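Local structure of putative pachytene checkpoint protein 2 (Caenorhabditis elegans, 4XGU) at residues E14-Q19 with H96-H101; V249-V254 with I295-N300; P322-R327 with I375-R380. The protein is an AAA+ ATPase that binds and hydrolyses ATP, acts as a protein remodeler, and probably plays a key role in chromosome recombination during meiosis. All blocks are in the same frame, centred on the assembly; numbering follows the deposited sequence.

Contact 1 (E14-Q19 with H96-H101); sequences EIRICQ and HVYKLH
Ile-15 and Tyr-98 join two parallel strands of the Pch2 N-terminal domain. Three backbone bonds hold the pairing. Ile-15 N donates to His-96 O, Tyr-98 N to Ile-15 O at 2.9 Å, and Ile-17 N to Tyr-98 O. Strand 12-16 is the middle of a three-stranded sheet, with 68-72 on its other side.

The aromatic contact is CH-pi. Arg-16 CB sits over one face of the Tyr-98 ring, 4.0 Å from its centroid. With chi1 at 69°, Tyr-98 CG stands between the backbone N and the carbonyl carbon, and the ring lies against the 14-16 strand. The Arg-16 guanidinium is turned 63° from the ring plane. Leu-100 CD2 lies over one of its faces, 3.7 Å from NE of Arg-16. The Arg-16 guanidinium forms a salt bridge through NH2 with Asp-133.

On the side of the sheet that carries Ile-15 and Val-97 the packing is apolar. Just past the strand, Ile-17 CG2 meets Val-97 CG1 at 3.6 Å, the two side chains nearly at right angles. Phe-33 of helix 30-41 also packs on Ile-17.

Beyond the strands the contacts turn polar. Lys-99 NZ donates to Gln-19 O at 2.8 Å, and also to Phe-21 O. Gln-19 NE2 makes a weak bond to Leu-100 O. The lysine therefore grips two carbonyls after the first strand. Backbone bonds set the register, while side chains bind the loops beyond it.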
# COMPACT_ATOMS: atom_id res chain seq x y z
N GLU B 14 -2.41 -11.14 55.19
CA GLU B 14 -1.83 -9.82 55.04
C GLU B 14 -2.38 -8.92 56.13
O GLU B 14 -3.59 -8.83 56.31
CB GLU B 14 -2.13 -9.23 53.66
CG GLU B 14 -1.77 -10.16 52.51
CD GLU B 14 -2.35 -9.70 51.18
OE1 GLU B 14 -2.88 -8.57 51.11
OE2 GLU B 14 -2.29 -10.48 50.20
N ILE B 15 -1.49 -8.26 56.87
CA ILE B 15 -1.90 -7.41 57.97
C ILE B 15 -1.32 -6.01 57.84
O ILE B 15 -0.10 -5.84 57.81
CB ILE B 15 -1.48 -8.01 59.32
CG1 ILE B 15 -2.10 -9.39 59.52
CG2 ILE B 15 -1.87 -7.08 60.46
CD1 ILE B 15 -1.66 -10.08 60.79
N ARG B 16 -2.19 -5.01 57.75
CA ARG B 16 -1.76 -3.63 57.68
C ARG B 16 -1.64 -3.01 59.07
O ARG B 16 -2.63 -2.88 59.78
CB ARG B 16 -2.72 -2.80 56.83
CG ARG B 16 -2.25 -1.38 56.57
CD ARG B 16 -3.41 -0.41 56.47
NE ARG B 16 -4.43 -0.85 55.53
CZ ARG B 16 -5.59 -0.23 55.36
NH1 ARG B 16 -5.87 0.86 56.06
NH2 ARG B 16 -6.47 -0.69 54.48
N ILE B 17 -0.42 -2.64 59.45
CA ILE B 17 -0.20 -1.95 60.72
C ILE B 17 -0.21 -0.43 60.55
O ILE B 17 -0.22 0.08 59.43
CB ILE B 17 1.13 -2.36 61.37
CG1 ILE B 17 2.25 -2.36 60.33
CG2 ILE B 17 1.00 -3.72 62.03
CD1 ILE B 17 3.58 -2.81 60.87
N CYS B 18 -0.19 0.28 61.67
CA CYS B 18 -0.13 1.73 61.65
C CYS B 18 1.26 2.20 61.25
O CYS B 18 2.24 1.46 61.40
CB CYS B 18 -0.50 2.32 63.02
SG CYS B 18 -2.18 2.99 63.12
N GLN B 19 1.35 3.42 60.74
CA GLN B 19 2.65 4.02 60.44
C GLN B 19 3.40 4.24 61.74
O GLN B 19 4.61 3.99 61.81
CB GLN B 19 2.50 5.34 59.68
CG GLN B 19 2.14 5.20 58.20
CD GLN B 19 0.67 4.91 57.97
OE1 GLN B 19 -0.15 5.04 58.88
NE2 GLN B 19 0.33 4.51 56.75
N HIS B 96 2.17 -11.81 56.25
CA HIS B 96 2.98 -10.63 55.98
C HIS B 96 2.38 -9.37 56.57
O HIS B 96 1.18 -9.10 56.43
CB HIS B 96 3.18 -10.45 54.48
CG HIS B 96 3.60 -11.70 53.78
ND1 HIS B 96 2.70 -12.53 53.16
CD2 HIS B 96 4.82 -12.26 53.60
CE1 HIS B 96 3.35 -13.56 52.62
NE2 HIS B 96 4.64 -13.41 52.88
N VAL B 97 3.23 -8.59 57.22
CA VAL B 97 2.80 -7.36 57.85
C VAL B 97 3.35 -6.20 57.03
O VAL B 97 4.49 -6.24 56.56
CB VAL B 97 3.29 -7.31 59.30
CG1 VAL B 97 2.59 -6.21 60.06
CG2 VAL B 97 3.03 -8.68 60.00
N TYR B 98 2.54 -5.16 56.84
CA TYR B 98 2.90 -4.08 55.93
C TYR B 98 2.26 -2.75 56.33
O TYR B 98 1.28 -2.72 57.07
CB TYR B 98 2.49 -4.44 54.50
CG TYR B 98 0.99 -4.46 54.29
CD1 TYR B 98 0.22 -5.55 54.69
CD2 TYR B 98 0.34 -3.40 53.69
CE1 TYR B 98 -1.15 -5.58 54.50
CE2 TYR B 98 -1.03 -3.41 53.49
CZ TYR B 98 -1.77 -4.50 53.90
OH TYR B 98 -3.14 -4.52 53.71
N LYS B 99 2.83 -1.66 55.82
CA LYS B 99 2.23 -0.34 55.95
C LYS B 99 2.24 0.30 54.56
O LYS B 99 3.26 0.28 53.89
CB LYS B 99 2.99 0.51 56.97
CG LYS B 99 4.48 0.63 56.70
CD LYS B 99 5.16 1.59 57.66
CE LYS B 99 4.95 1.16 59.10
NZ LYS B 99 5.58 2.10 60.05
N LEU B 100 1.10 0.84 54.12
CA LEU B 100 0.99 1.39 52.77
C LEU B 100 1.53 2.80 52.68
O LEU B 100 1.36 3.59 53.61
CB LEU B 100 -0.46 1.37 52.29
CG LEU B 100 -1.63 1.47 53.27
CD1 LEU B 100 -1.88 2.89 53.84
CD2 LEU B 100 -2.85 0.88 52.61
N HIS B 101 2.16 3.11 51.55
CA HIS B 101 2.68 4.45 51.34
C HIS B 101 1.56 5.34 50.81
O HIS B 101 0.75 4.89 49.99
CB HIS B 101 3.86 4.44 50.37
CG HIS B 101 4.68 3.19 50.42
ND1 HIS B 101 5.81 3.06 51.19
CD2 HIS B 101 4.53 2.00 49.79
CE1 HIS B 101 6.32 1.85 51.04
NE2 HIS B 101 5.56 1.19 50.19

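Contact 2 (V249-V254 with I295-N300); sequences VLIDEV and ILCTSN
The Asn-300 amide meets the Glu-253 carboxylate with the two planes 73° apart. At the amide edge, ND2 donates to Glu-253 OE2 at 3.2 Å. OE2 lies in the amide plane. Seen from the carboxylate, the donor comes on the anti side, 18° out of plane. At the other end of the amide, Asn-300 OD1 accepts from Lys-185 NZ, and the side chain touches ADP. An alanine in place of Glu-253 would remove this carboxylate and would probably leave Asn-300 ND2 without its acceptor here and the amide less firmly fixed in rotation.

Strand 245-251 runs through Val-249, Leu-250 and Ile-251 into Asp-252 and Glu-253 just beyond its end, consistent with a Walker B motif. Asn-300, just after the neighbouring parallel strand 293-299, fits the sensor-1 position of AAA+ proteins. Leu-296 N to Val-249 O, Ile-251 N to Leu-296 O and Thr-298 N to Ile-251 O join the strands. Val-254 N then reaches Thr-298 O at 3.3 Å as the first segment turns away.

With Thr-298 OG1 anti to the backbone N (chi1 169°), weakly bonded to Lys-185 NZ, the methyl CG2 faces Asp-252 OD1 at 3.2 Å. Val-249 and Ile-295 lie side by side, with Val-249 CB 3.6 Å from Ile-295 CG2.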
# COMPACT_ATOMS: atom_id res chain seq x y z
N VAL B 249 5.27 -3.35 35.51
CA VAL B 249 4.98 -2.49 34.38
C VAL B 249 3.60 -2.77 33.83
O VAL B 249 3.34 -3.85 33.29
CB VAL B 249 6.03 -2.65 33.27
CG1 VAL B 249 5.66 -1.78 32.08
CG2 VAL B 249 7.41 -2.29 33.79
N LEU B 250 2.70 -1.80 33.97
CA LEU B 250 1.36 -1.92 33.43
C LEU B 250 1.24 -1.15 32.12
O LEU B 250 1.70 -0.01 32.03
CB LEU B 250 0.32 -1.42 34.44
CG LEU B 250 -1.12 -1.39 33.95
CD1 LEU B 250 -1.58 -2.79 33.57
CD2 LEU B 250 -2.04 -0.79 35.00
N ILE B 251 0.64 -1.78 31.12
CA ILE B 251 0.45 -1.14 29.82
C ILE B 251 -1.02 -1.22 29.41
O ILE B 251 -1.56 -2.31 29.19
CB ILE B 251 1.33 -1.80 28.75
CG1 ILE B 251 2.81 -1.67 29.14
CG2 ILE B 251 1.08 -1.17 27.39
CD1 ILE B 251 3.73 -2.58 28.36
N ASP B 252 -1.67 -0.07 29.32
CA ASP B 252 -3.10 0.00 29.01
C ASP B 252 -3.35 0.27 27.53
O ASP B 252 -2.53 0.89 26.86
CB ASP B 252 -3.77 1.08 29.86
CG ASP B 252 -3.57 0.87 31.35
OD1 ASP B 252 -3.72 -0.29 31.80
OD2 ASP B 252 -3.27 1.85 32.06
N GLU B 253 -4.50 -0.19 27.05
CA GLU B 253 -4.91 -0.02 25.65
C GLU B 253 -3.79 -0.39 24.68
O GLU B 253 -3.43 0.40 23.81
CB GLU B 253 -5.35 1.43 25.40
CG GLU B 253 -6.74 1.76 25.90
CD GLU B 253 -7.59 2.44 24.85
OE1 GLU B 253 -7.02 3.04 23.91
OE2 GLU B 253 -8.84 2.38 24.96
N VAL B 254 -3.25 -1.59 24.85
CA VAL B 254 -2.07 -2.02 24.11
C VAL B 254 -2.21 -1.88 22.60
O VAL B 254 -1.27 -1.49 21.91
CB VAL B 254 -1.71 -3.49 24.44
CG1 VAL B 254 -0.49 -3.93 23.66
CG2 VAL B 254 -1.47 -3.65 25.93
N ILE B 295 5.79 -7.62 33.94
CA ILE B 295 5.06 -6.69 33.08
C ILE B 295 3.64 -7.19 32.79
O ILE B 295 3.43 -8.36 32.45
CB ILE B 295 5.82 -6.45 31.76
CG1 ILE B 295 6.07 -7.75 31.02
CG2 ILE B 295 7.15 -5.79 32.04
CD1 ILE B 295 7.05 -7.61 29.87
N LEU B 296 2.67 -6.30 32.94
CA LEU B 296 1.26 -6.65 32.77
C LEU B 296 0.62 -5.81 31.67
O LEU B 296 0.77 -4.59 31.64
CB LEU B 296 0.49 -6.47 34.08
CG LEU B 296 0.97 -7.21 35.33
CD1 LEU B 296 2.00 -6.41 36.10
CD2 LEU B 296 -0.21 -7.57 36.21
N CYS B 297 -0.10 -6.47 30.77
CA CYS B 297 -0.74 -5.80 29.65
C CYS B 297 -2.25 -6.01 29.64
O CYS B 297 -2.74 -7.06 30.05
CB CYS B 297 -0.13 -6.28 28.33
SG CYS B 297 1.66 -6.08 28.21
N THR B 298 -2.98 -5.02 29.16
CA THR B 298 -4.42 -5.15 29.00
C THR B 298 -4.84 -4.66 27.61
O THR B 298 -4.34 -3.65 27.13
CB THR B 298 -5.20 -4.36 30.09
OG1 THR B 298 -6.59 -4.30 29.74
CG2 THR B 298 -4.66 -2.95 30.21
N SER B 299 -5.73 -5.40 26.97
CA SER B 299 -6.22 -5.03 25.64
C SER B 299 -7.74 -4.89 25.63
O SER B 299 -8.46 -5.87 25.84
CB SER B 299 -5.77 -6.05 24.60
OG SER B 299 -6.16 -5.66 23.30
N ASN B 300 -8.22 -3.68 25.40
CA ASN B 300 -9.66 -3.40 25.44
C ASN B 300 -10.39 -3.97 24.23
O ASN B 300 -11.62 -4.10 24.24
CB ASN B 300 -9.91 -1.90 25.54
CG ASN B 300 -9.59 -1.34 26.91
OD1 ASN B 300 -9.70 -2.05 27.92
ND2 ASN B 300 -9.20 -0.08 26.97

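Contact 3 (P322-R327 with I375-R380); sequences PSDFAR and IAQEAR
Arg-327 and Ala-376 bring the first turn of helix 324-340 against the last turn of helix 367-378, their CA atoms 5.6 Å apart. Their CB atoms pack at 4.0 Å. No hydrogen bond crosses the contact.

The Arg-327 chain bends at chi3 (-80°), which carries its guanidinium back beside the start of its own helix. One face is covered by the carbonyl carbon of Pro-322. The opposite face is covered by Arg-380 CA, off toward the rim. Arg-327 CD lies 3.1 Å from Ala-379 O, so the aliphatic part of the chain also rests on the backbone just after the second helix.

Asp-324 links two arginines. Its OD1 forms a salt bridge with Arg-327 NH2, modelled so short that the exact distance is doubtful. Its OD2 forms a longer salt bridge across the contact, at the edge of the Arg-380 guanidinium, 3.5 Å from Arg-380 NH2, with the two planes 46° apart. Arg-380 also touches a crystal neighbour, which may affect its pose. The carboxylate would be expected to balance both positive groups.

Ser-323 holds the N-cap position before the first helix. The arrangement is a salt-bridge network between the start of one helix and the loop that follows another, in the helical C-terminal lid of an AAA+ ATPase.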
# COMPACT_ATOMS: atom_id res chain seq x y z
N PRO B 322 -19.76 -9.15 32.90
CA PRO B 322 -20.29 -9.95 34.01
C PRO B 322 -21.56 -10.70 33.64
O PRO B 322 -22.40 -10.17 32.91
CB PRO B 322 -20.56 -8.90 35.09
CG PRO B 322 -20.72 -7.61 34.35
CD PRO B 322 -19.76 -7.71 33.20
N SER B 323 -21.70 -11.92 34.14
CA SER B 323 -22.90 -12.72 33.91
C SER B 323 -24.04 -12.26 34.82
O SER B 323 -23.88 -11.33 35.60
CB SER B 323 -22.60 -14.20 34.15
OG SER B 323 -22.06 -14.42 35.44
N ASP B 324 -25.19 -12.93 34.71
CA ASP B 324 -26.37 -12.56 35.48
C ASP B 324 -26.13 -12.64 36.99
O ASP B 324 -26.60 -11.79 37.74
CB ASP B 324 -27.56 -13.44 35.10
CG ASP B 324 -28.02 -13.21 33.67
OD1 ASP B 324 -27.15 -12.98 32.80
OD2 ASP B 324 -29.24 -13.25 33.42
N PHE B 325 -25.40 -13.66 37.42
CA PHE B 325 -25.06 -13.81 38.83
C PHE B 325 -24.10 -12.72 39.28
O PHE B 325 -24.22 -12.20 40.39
CB PHE B 325 -24.44 -15.19 39.09
CG PHE B 325 -23.77 -15.31 40.43
CD1 PHE B 325 -24.50 -15.66 41.55
CD2 PHE B 325 -22.41 -15.08 40.57
CE1 PHE B 325 -23.88 -15.77 42.79
CE2 PHE B 325 -21.79 -15.19 41.80
CZ PHE B 325 -22.53 -15.53 42.91
N ALA B 326 -23.14 -12.38 38.43
CA ALA B 326 -22.15 -11.37 38.75
C ALA B 326 -22.79 -9.98 38.79
O ALA B 326 -22.45 -9.16 39.64
CB ALA B 326 -21.01 -11.40 37.76
N ARG B 327 -23.72 -9.73 37.87
CA ARG B 327 -24.43 -8.46 37.83
C ARG B 327 -25.18 -8.21 39.13
O ARG B 327 -25.13 -7.11 39.68
CB ARG B 327 -25.41 -8.42 36.65
CG ARG B 327 -24.78 -8.03 35.33
CD ARG B 327 -25.79 -8.15 34.19
NE ARG B 327 -25.95 -9.52 33.73
CZ ARG B 327 -25.48 -9.98 32.57
NH1 ARG B 327 -24.83 -9.16 31.75
NH2 ARG B 327 -25.66 -11.24 32.22
N ILE B 375 -33.80 -7.51 38.11
CA ILE B 375 -33.17 -6.30 37.59
C ILE B 375 -31.89 -6.66 36.86
O ILE B 375 -31.60 -6.13 35.78
CB ILE B 375 -32.86 -5.29 38.71
CG1 ILE B 375 -34.16 -4.82 39.37
CG2 ILE B 375 -32.09 -4.10 38.17
CD1 ILE B 375 -33.95 -3.80 40.46
N ALA B 376 -31.12 -7.58 37.44
CA ALA B 376 -29.89 -8.06 36.83
C ALA B 376 -30.17 -8.71 35.48
O ALA B 376 -29.34 -8.65 34.57
CB ALA B 376 -29.19 -9.05 37.76
N GLN B 377 -31.34 -9.32 35.35
CA GLN B 377 -31.77 -9.90 34.08
C GLN B 377 -32.07 -8.82 33.05
O GLN B 377 -31.91 -9.04 31.85
CB GLN B 377 -33.01 -10.79 34.28
CG GLN B 377 -32.71 -12.22 34.69
CD GLN B 377 -33.95 -13.08 34.69
OE1 GLN B 377 -35.07 -12.59 34.83
NE2 GLN B 377 -33.76 -14.39 34.53
N GLU B 378 -32.50 -7.66 33.52
CA GLU B 378 -32.82 -6.55 32.62
C GLU B 378 -31.57 -5.77 32.24
O GLU B 378 -31.58 -4.99 31.29
CB GLU B 378 -33.85 -5.61 33.26
CG GLU B 378 -35.09 -6.28 33.84
CD GLU B 378 -36.03 -6.84 32.79
OE1 GLU B 378 -35.70 -6.79 31.59
OE2 GLU B 378 -37.12 -7.32 33.17
N ALA B 379 -30.48 -5.99 32.99
CA ALA B 379 -29.25 -5.23 32.79
C ALA B 379 -28.18 -6.04 32.07
O ALA B 379 -27.00 -5.96 32.41
CB ALA B 379 -28.72 -4.74 34.12
N ARG B 380 -28.59 -6.82 31.07
CA ARG B 380 -27.68 -7.72 30.38
C ARG B 380 -26.64 -6.99 29.53
O ARG B 380 -25.49 -7.42 29.44
CB ARG B 380 -28.46 -8.71 29.52
CG ARG B 380 -29.13 -9.80 30.33
CD ARG B 380 -29.80 -10.85 29.44
NE ARG B 380 -30.13 -12.05 30.20
CZ ARG B 380 -31.18 -12.82 29.96
NH1 ARG B 380 -32.02 -12.52 28.98
NH2 ARG B 380 -31.40 -13.90 30.70

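The three contacts follow one another along the chain, in the N-terminal domain, the AAA ATPase core and the C-terminal lid. None touches another. Contact 2 lies at the nucleotide, its Asn-300 side chain about 4 Å from ADP. In contact 3 the Arg-327 side chain is about 9 Å from ADP, and contact 1 lies away from the site. The centres of contacts 1 and 2 are 28 Å apart, those of 2 and 3 27 Å, and those of 1 and 3 36 Å. Helix 185-199 connects contacts 1 and 2: Ile-198 packs on Tyr-98, and Cys-189 on Leu-250 and Leu-296. The helix begins at Lys-185 of the predicted ATP-binding loop.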